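Local coordinates for protein lectin (Pleurotus ostreatus, PDB 6T0Q) that binds calcium ions and N-acetyl-D-galactosamine, and probably recognises galactose-type sugars through its carbohydrate-binding domains, at residues A[215-220]-A[314-319]; A[243-248]-A[318-323]. All coordinates share one frame; numbering follows the deposited sequence.

Both contacts place the loop between strands 311-313 and 331-338 on the same seven-stranded antiparallel sheet, their centres about 9 Å apart. Along the chain 215-220 comes first, then 243-248, then the loop, whose segments 314-319 and 318-323 share Gln318 and Gly319. Contact 1 sets the first of these on strand 214-222; contact 2 sets the second against the end of strand 241-246 and its turn. These two strands flank strand 273-281, so the loop spans three neighbouring strands. Arg219, on the first of them, hydrogen-bonds through NH1 to the carbonyls of Phe320 and Pro322, joining the contacts. Ser215 and Ile316 of contact 1 and Phe320 of contact 2 all border the same glycan, probably N-linked.

Contact 1 (A[215-220]-A[314-319]). With NAG (2-acetamido-2-deoxy-beta-D-glucopyranose), chain B.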
loop_
_atom_site.group_PDB
_atom_site.type_symbol
_atom_site.label_atom_id
_atom_site.label_comp_id
_atom_site.label_asym_id
_atom_site.label_seq_id
_atom_site.Cartn_x
_atom_site.Cartn_y
_atom_site.Cartn_z
ATOM N N SER A 215 17.949 23.868 0.318
ATOM C CA SER A 215 17.230 22.760 -0.294
ATOM C C SER A 215 16.140 22.245 0.641
ATOM O O SER A 215 16.301 22.233 1.865
ATOM C CB SER A 215 18.188 21.622 -0.651
ATOM O OG SER A 215 19.098 22.033 -1.657
ATOM N N ARG A 216 15.026 21.820 0.044
ATOM C CA ARG A 216 13.858 21.341 0.769
ATOM C C ARG A 216 13.358 20.074 0.094
ATOM O O ARG A 216 13.427 19.950 -1.130
ATOM C CB ARG A 216 12.728 22.386 0.775
ATOM C CG ARG A 216 13.142 23.777 1.268
ATOM C CD ARG A 216 13.539 23.719 2.739
ATOM N NE ARG A 216 13.874 25.034 3.276
ATOM C CZ ARG A 216 15.108 25.435 3.573
ATOM N NH1 ARG A 216 16.140 24.621 3.396
ATOM N NH2 ARG A 216 15.303 26.651 4.066
ATOM N N ALA A 217 12.826 19.143 0.883
ATOM C CA ALA A 217 12.322 17.895 0.326
ATOM C C ALA A 217 10.805 17.826 0.430
ATOM O O ALA A 217 10.197 18.409 1.335
ATOM C CB ALA A 217 12.940 16.676 1.020
ATOM N N PHE A 218 10.205 17.097 -0.518
ATOM C CA PHE A 218 8.760 16.944 -0.645
ATOM C C PHE A 218 8.451 15.505 -1.032
ATOM O O PHE A 218 9.171 14.911 -1.838
ATOM C CB PHE A 218 8.192 17.902 -1.704
ATOM C CG PHE A 218 8.543 19.345 -1.452
ATOM C CD1 PHE A 218 9.732 19.876 -1.927
ATOM C CD2 PHE A 218 7.697 20.158 -0.714
ATOM C CE1 PHE A 218 10.069 21.200 -1.684
ATOM C CE2 PHE A 218 8.027 21.481 -0.455
ATOM C CZ PHE A 218 9.214 22.007 -0.949
ATOM N N ARG A 219 7.378 14.949 -0.461
ATOM C CA ARG A 219 7.021 13.552 -0.677
ATOM C C ARG A 219 5.523 13.405 -0.887
ATOM O O ARG A 219 4.724 14.052 -0.204
ATOM C CB ARG A 219 7.434 12.666 0.511
ATOM C CG ARG A 219 8.925 12.436 0.651
ATOM C CD ARG A 219 9.237 11.711 1.964
ATOM N NE ARG A 219 8.553 10.419 2.063
ATOM C CZ ARG A 219 9.042 9.272 1.602
ATOM N NH1 ARG A 219 10.229 9.242 0.997
ATOM N NH2 ARG A 219 8.344 8.151 1.750
ATOM N N LYS A 220 5.152 12.526 -1.812
ATOM C CA LYS A 220 3.759 12.150 -2.023
ATOM C C LYS A 220 3.701 10.670 -2.374
ATOM O O LYS A 220 4.415 10.215 -3.273
ATOM C CB LYS A 220 3.112 12.988 -3.132
ATOM C CG LYS A 220 1.678 12.581 -3.484
ATOM C CD LYS A 220 0.678 13.001 -2.406
ATOM C CE LYS A 220 -0.735 12.603 -2.823
ATOM N NZ LYS A 220 -1.729 12.939 -1.782
ATOM N N GLN A 314 12.359 20.870 6.046
ATOM C CA GLN A 314 13.312 21.933 5.732
ATOM C C GLN A 314 14.763 21.471 5.778
ATOM O O GLN A 314 15.586 21.951 4.991
ATOM C CB GLN A 314 13.114 23.124 6.679
ATOM C CG GLN A 314 11.747 23.767 6.519
ATOM C CD GLN A 314 11.515 24.934 7.454
ATOM O OE1 GLN A 314 12.458 25.624 7.852
ATOM N NE2 GLN A 314 10.252 25.161 7.811
ATOM N N THR A 315 15.104 20.578 6.701
ATOM C CA THR A 315 16.414 19.934 6.722
ATOM C C THR A 315 16.224 18.535 6.156
ATOM O O THR A 315 15.554 17.695 6.766
ATOM C CB THR A 315 17.003 19.879 8.131
ATOM O OG1 THR A 315 17.224 21.207 8.619
ATOM C CG2 THR A 315 18.328 19.122 8.117
ATOM N N ILE A 316 16.790 18.294 4.985
ATOM C CA ILE A 316 16.548 17.043 4.281
ATOM C C ILE A 316 17.350 15.922 4.927
ATOM O O ILE A 316 18.580 16.015 5.006
ATOM C CB ILE A 316 16.909 17.169 2.800
ATOM C CG1 ILE A 316 16.104 18.302 2.144
ATOM C CG2 ILE A 316 16.666 15.844 2.118
ATOM C CD1 ILE A 316 16.475 18.525 0.694
ATOM N N PRO A 317 16.710 14.848 5.373
ATOM C CA PRO A 317 17.455 13.729 5.952
ATOM C C PRO A 317 18.018 12.814 4.877
ATOM O O PRO A 317 17.527 12.752 3.748
ATOM C CB PRO A 317 16.392 12.997 6.775
ATOM C CG PRO A 317 15.133 13.216 5.977
ATOM C CD PRO A 317 15.257 14.614 5.397
ATOM N N GLN A 318 19.055 12.075 5.264
ATOM C CA GLN A 318 19.569 11.021 4.400
ATOM C C GLN A 318 18.482 9.984 4.152
ATOM O O GLN A 318 17.739 9.612 5.063
ATOM C CB GLN A 318 20.801 10.370 5.031
ATOM C CG GLN A 318 21.889 10.036 4.025
ATOM C CD GLN A 318 22.398 11.262 3.282
ATOM O OE1 GLN A 318 22.259 12.397 3.747
ATOM N NE2 GLN A 318 22.994 11.037 2.118
ATOM N N GLY A 319 18.359 9.548 2.899
ATOM C CA GLY A 319 17.287 8.635 2.552
ATOM C C GLY A 319 15.912 9.263 2.442
ATOM O O GLY A 319 14.908 8.547 2.519
HETATM C C1 NAG B . 19.408 18.547 -2.827
HETATM C C2 NAG B . 20.583 17.799 -2.219
HETATM C C3 NAG B . 21.776 18.728 -2.098
HETATM C C4 NAG B . 22.156 19.265 -3.469
HETATM C C5 NAG B . 20.960 19.909 -4.178
HETATM C C6 NAG B . 21.227 20.108 -5.654
HETATM C C7 NAG B . 20.225 15.897 -0.721
HETATM C C8 NAG B . 19.878 15.454 0.668
HETATM N N2 NAG B . 20.251 17.217 -0.929
HETATM O O3 NAG B . 22.868 18.004 -1.542
HETATM O O4 NAG B . 23.132 20.142 -3.062
HETATM O O5 NAG B . 19.786 19.079 -4.109
HETATM O O6 NAG B . 21.175 21.479 -6.014
HETATM O O7 NAG B . 20.466 15.093 -1.621
HETATM O O HOH W 1 18.160 20.709 3.535
#
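Ser215 and Ile316 meet beside a bound glycan, where residues 215-217 of the inner strand 214-222 receive the loop that leaves strand 311-313. Ile316 carries the apolar part, and each of its branches has its own place. CG2 lies anti to the backbone N and faces the sugar, 3.5 Å from C8 of the NAG acetamido group, while CG1 rests on the methyl of Ala217 (Ile316 CG1 to Ala217 CB, 3.7 Å). The extended chi2 of 177° carries Ile316 CD1 onto the backbone between Ser215 and Arg216, 3.5 Å from Arg216 C. Ser215 brings OG to 3.7 Å from NAG C1, and the same hydroxyl is hydrogen-bonded to Thr280 on the adjacent strand.

Two donors hold the carbonyl oxygen of Ser215. Arg216 NH1 gives it a 2.8 Å hydrogen bond from above the carbonyl plane, and a water donates to it while accepting from the backbone N of Ile316, bridging strand and loop. A bend at chi2 (-65°) folds the arginine back toward the loop, and CB of Gln314 lies over one face of the guanidinium. NH2 of the same group makes a salt bridge with Asp205, which Gln314 also touches. Asn278, Ala279 and Thr280 form an Asn-X-Thr sequon, so Ser215 and Ile316 probably pack against an N-linked glycan on this sheet of the beta-sandwich.

Contact 2 (A[243-248]-A[318-323]); sequences TLYVNG and QGFQPP
Phe320 and Tyr245 stand at right angles to one another. The edge of the phenylalanine points toward the tyrosine face in an offset edge-to-face pair, with ring centroids 5.5 Å apart and planes at 90°. Their closest atoms are Phe320 CZ and Tyr245 CE1, at 3.6 Å. Gln321 covers one face of the tyrosine: its CB sits over that face in a CH-pi contact, 4.1 Å from the centroid of the Tyr245 ring and 24° off the normal. That CB also lies above one face of Phe320, so it fills the angle between the two rings. With CG placed between the backbone N and carbonyl carbon (chi1 74°) and the chain bent again at chi2, the glutamine runs back along the CD2 side of the tyrosine, its amide plane tilted steeply against the ring.

Beyond Tyr245 the strand ends in a tight beta-hairpin to strand 249-254. Asn247 and Gly248, both with positive phi, occupy the central positions of a type I' turn. The loop lies against this turn. A water accepts from Gly248 N at 3.0 Å and donates to Gln321 O at 2.8 Å, and Gly248 CA makes a CH...O contact of 3.4 Å to Gln321 O. Pro323 CD then lies 4.0 Å from Asn247 C. The Asn247 side chain is hydrogen-bonded through ND2 to Asn273 and through OD1 to the backbone N of Thr274, while Leu324 of the second subunit packs against both Asn247 and Pro323. Phe320 also touches a NAG of the bound glycan.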
loop_
_atom_site.group_PDB
_atom_site.type_symbol
_atom_site.label_atom_id
_atom_site.label_comp_id
_atom_site.label_asym_id
_atom_site.label_seq_id
_atom_site.Cartn_x
_atom_site.Cartn_y
_atom_site.Cartn_z
ATOM N N THR A 243 15.332 17.967 -8.099
ATOM C CA THR A 243 15.612 16.606 -8.525
ATOM C C THR A 243 14.421 15.746 -8.129
ATOM O O THR A 243 13.920 15.856 -7.004
ATOM C CB THR A 243 16.904 16.059 -7.903
ATOM O OG1 THR A 243 18.004 16.880 -8.310
ATOM C CG2 THR A 243 17.158 14.636 -8.383
ATOM N N LEU A 244 13.977 14.898 -9.049
ATOM C CA LEU A 244 12.767 14.106 -8.891
ATOM C C LEU A 244 13.132 12.635 -8.782
ATOM O O LEU A 244 13.945 12.141 -9.573
ATOM C CB LEU A 244 11.830 14.311 -10.078
ATOM C CG LEU A 244 10.609 13.390 -10.150
ATOM C CD1 LEU A 244 9.619 13.732 -9.029
ATOM C CD2 LEU A 244 9.959 13.515 -11.524
ATOM N N TYR A 245 12.506 11.943 -7.825
ATOM C CA TYR A 245 12.685 10.515 -7.587
ATOM C C TYR A 245 11.332 9.814 -7.562
ATOM O O TYR A 245 10.324 10.394 -7.145
ATOM C CB TYR A 245 13.394 10.249 -6.242
ATOM C CG TYR A 245 14.708 10.978 -6.073
ATOM C CD1 TYR A 245 14.739 12.315 -5.692
ATOM C CD2 TYR A 245 15.919 10.323 -6.286
ATOM C CE1 TYR A 245 15.938 12.987 -5.535
ATOM C CE2 TYR A 245 17.123 10.982 -6.132
ATOM C CZ TYR A 245 17.129 12.316 -5.759
ATOM O OH TYR A 245 18.325 12.980 -5.606
ATOM N N VAL A 246 11.313 8.548 -7.985
ATOM C CA VAL A 246 10.144 7.689 -7.813
ATOM C C VAL A 246 10.618 6.363 -7.225
ATOM O O VAL A 246 11.528 5.723 -7.768
ATOM C CB VAL A 246 9.357 7.475 -9.127
ATOM C CG1 VAL A 246 10.174 6.744 -10.161
ATOM C CG2 VAL A 246 8.071 6.708 -8.855
ATOM N N ASN A 247 10.031 5.981 -6.090
ATOM C CA ASN A 247 10.440 4.788 -5.342
ATOM C C ASN A 247 11.952 4.748 -5.125
ATOM O O ASN A 247 12.588 3.697 -5.213
ATOM C CB ASN A 247 9.945 3.526 -6.040
ATOM C CG ASN A 247 8.443 3.509 -6.161
ATOM O OD1 ASN A 247 7.744 3.952 -5.246
ATOM N ND2 ASN A 247 7.932 3.037 -7.301
ATOM N N GLY A 248 12.537 5.915 -4.853
ATOM C CA GLY A 248 13.954 6.013 -4.561
ATOM C C GLY A 248 14.868 6.083 -5.765
ATOM O O GLY A 248 16.065 6.349 -5.597
ATOM N N GLN A 318 19.055 12.075 5.264
ATOM C CA GLN A 318 19.569 11.021 4.400
ATOM C C GLN A 318 18.482 9.984 4.152
ATOM O O GLN A 318 17.739 9.612 5.063
ATOM C CB GLN A 318 20.801 10.370 5.031
ATOM C CG GLN A 318 21.889 10.036 4.025
ATOM C CD GLN A 318 22.398 11.262 3.282
ATOM O OE1 GLN A 318 22.259 12.397 3.747
ATOM N NE2 GLN A 318 22.994 11.037 2.118
ATOM N N GLY A 319 18.359 9.548 2.899
ATOM C CA GLY A 319 17.287 8.635 2.552
ATOM C C GLY A 319 15.912 9.263 2.442
ATOM O O GLY A 319 14.908 8.547 2.519
ATOM N N PHE A 320 15.830 10.583 2.250
ATOM C CA PHE A 320 14.538 11.250 2.117
ATOM C C PHE A 320 13.712 10.703 0.957
ATOM O O PHE A 320 12.487 10.868 0.958
ATOM C CB PHE A 320 14.734 12.758 1.908
ATOM C CG PHE A 320 15.270 13.100 0.544
ATOM C CD1 PHE A 320 16.627 12.997 0.272
ATOM C CD2 PHE A 320 14.414 13.479 -0.480
ATOM C CE1 PHE A 320 17.125 13.294 -0.986
ATOM C CE2 PHE A 320 14.904 13.763 -1.749
ATOM C CZ PHE A 320 16.264 13.676 -1.998
ATOM N N GLN A 321 14.350 10.080 -0.039
ATOM C CA GLN A 321 13.646 9.608 -1.228
ATOM C C GLN A 321 13.174 8.147 -1.201
ATOM O O GLN A 321 12.364 7.785 -2.067
ATOM C CB GLN A 321 14.517 9.851 -2.474
ATOM C CG GLN A 321 15.731 8.931 -2.674
ATOM C CD GLN A 321 16.976 9.396 -1.938
ATOM O OE1 GLN A 321 16.940 9.698 -0.744
ATOM N NE2 GLN A 321 18.091 9.457 -2.657
ATOM N N PRO A 322 13.658 7.272 -0.311
ATOM C CA PRO A 322 13.111 5.914 -0.245
ATOM C C PRO A 322 11.632 5.892 0.082
ATOM O O PRO A 322 11.119 6.758 0.813
ATOM C CB PRO A 322 13.942 5.259 0.867
ATOM C CG PRO A 322 15.290 5.728 0.563
ATOM C CD PRO A 322 15.090 7.191 0.055
ATOM N N PRO A 323 10.922 4.855 -0.374
ATOM C CA PRO A 323 9.453 4.857 -0.269
ATOM C C PRO A 323 8.906 4.694 1.139
ATOM O O PRO A 323 7.870 5.304 1.447
ATOM C CB PRO A 323 9.038 3.679 -1.164
ATOM C CG PRO A 323 10.276 2.827 -1.292
ATOM C CD PRO A 323 11.417 3.793 -1.268
HETATM O O HOH W 2 10.969 8.369 -4.367
#